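Local coordinates for protein diguanylate cyclase (Pseudomonas aeruginosa, PDB 5M3C) that belongs to the diguanylate cyclase family and joins a GGDEF domain to an EAL domain in a single chain, at residues Pro362-Pro365 with His366-Ala369. Numbering follows the deposited sequence.
Sequences PDDP and HDAA
Asp364 alone is extended (psi 125°), and the chain then enters helix 365-380, where the opening i+4 bond, from Ala368 N to Asp364 O, is weak and the next, Ala369 N to Pro365 O at 3.1 Å, is the first well-formed one. The amides of His366 and Asp367 precede these donors, and the side chain of Asp364 serves both. Its carboxylate reaches them because chi1 (-166°) sets CG opposite the backbone N. Asp364 OD1 takes a nearly straight bond from Asp367 N (3.2 Å, 167°), which reaches it from above the carboxylate plane, and a weak, bent one from His366 N at 2.9 Å. Pro365, at the first helical position, has no N-H to offer. Asp367 brings a second carboxylate close, its OD1 4.3 Å from Asp364 OD1; the positive end of the helix dipole and the two amides probably ease that repulsion. Asp367 OD1 also lies at the edge of the His366 ring, in its plane. The ring leads away, its NE2 hydrogen-bonded to OG of Ser341 of the second subunit, while Ala368 packs on Phe398 of helix 393-401. Asp364 is thus the N-cap and Pro365 the N1 residue of helix 365-380, a helix of the EAL domain at the subunit interface.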
loop_
_atom_site.group_PDB
_atom_site.type_symbol
_atom_site.label_atom_id
_atom_site.label_comp_id
_atom_site.label_asym_id
_atom_site.label_seq_id
_atom_site.Cartn_x
_atom_site.Cartn_y
_atom_site.Cartn_z
ATOM N N PRO B 362 -16.392 -17.251 20.587
ATOM C CA PRO B 362 -17.192 -16.034 20.499
ATOM C C PRO B 362 -16.954 -15.101 21.685
ATOM O O PRO B 362 -17.667 -14.112 21.844
ATOM C CB PRO B 362 -18.621 -16.569 20.526
ATOM C CG PRO B 362 -18.539 -17.802 21.362
ATOM C CD PRO B 362 -17.146 -18.357 21.206
ATOM N N ASP B 363 -15.950 -15.417 22.499
ATOM C CA ASP B 363 -15.682 -14.663 23.720
ATOM C C ASP B 363 -15.251 -13.229 23.418
ATOM O O ASP B 363 -15.726 -12.285 24.052
ATOM C CB ASP B 363 -14.611 -15.370 24.557
ATOM N N ASP B 364 -14.353 -13.069 22.448
ATOM C CA ASP B 364 -13.829 -11.748 22.103
ATOM C C ASP B 364 -14.895 -10.914 21.394
ATOM O O ASP B 364 -15.458 -11.346 20.388
ATOM C CB ASP B 364 -12.582 -11.876 21.224
ATOM C CG ASP B 364 -11.809 -10.570 21.107
ATOM O OD1 ASP B 364 -12.379 -9.572 20.619
ATOM O OD2 ASP B 364 -10.623 -10.547 21.497
ATOM N N PRO B 365 -15.171 -9.709 21.920
ATOM C CA PRO B 365 -16.216 -8.846 21.364
ATOM C C PRO B 365 -15.836 -8.260 20.005
ATOM O O PRO B 365 -16.674 -8.186 19.106
ATOM C CB PRO B 365 -16.359 -7.722 22.406
ATOM C CG PRO B 365 -15.390 -8.020 23.506
ATOM C CD PRO B 365 -14.430 -9.055 23.011
ATOM N N HIS B 366 -14.579 -7.848 19.871
ATOM C CA HIS B 366 -14.082 -7.234 18.644
ATOM C C HIS B 366 -14.116 -8.207 17.471
ATOM O O HIS B 366 -14.632 -7.883 16.402
ATOM C CB HIS B 366 -12.653 -6.732 18.853
ATOM C CG HIS B 366 -11.999 -6.229 17.603
ATOM N ND1 HIS B 366 -12.141 -4.932 17.160
ATOM C CD2 HIS B 366 -11.198 -6.849 16.703
ATOM C CE1 HIS B 366 -11.455 -4.774 16.041
ATOM N NE2 HIS B 366 -10.874 -5.922 15.742
ATOM N N ASP B 367 -13.559 -9.396 17.675
ATOM C CA ASP B 367 -13.510 -10.407 16.623
ATOM C C ASP B 367 -14.910 -10.805 16.168
ATOM O O ASP B 367 -15.111 -11.184 15.013
ATOM C CB ASP B 367 -12.742 -11.643 17.100
ATOM C CG ASP B 367 -11.236 -11.439 17.091
ATOM O OD1 ASP B 367 -10.775 -10.359 16.659
ATOM O OD2 ASP B 367 -10.509 -12.364 17.512
ATOM N N ALA B 368 -15.875 -10.721 17.078
ATOM C CA ALA B 368 -17.263 -11.013 16.744
ATOM C C ALA B 368 -17.812 -9.945 15.807
ATOM O O ALA B 368 -18.413 -10.257 14.779
ATOM C CB ALA B 368 -18.107 -11.094 18.008
ATOM N N ALA B 369 -17.592 -8.684 16.169
ATOM C CA ALA B 369 -18.084 -7.549 15.389
ATOM C C ALA B 369 -17.570 -7.596 13.955
ATOM O O ALA B 369 -18.329 -7.412 13.002
ATOM C CB ALA B 369 -17.669 -6.243 16.049
#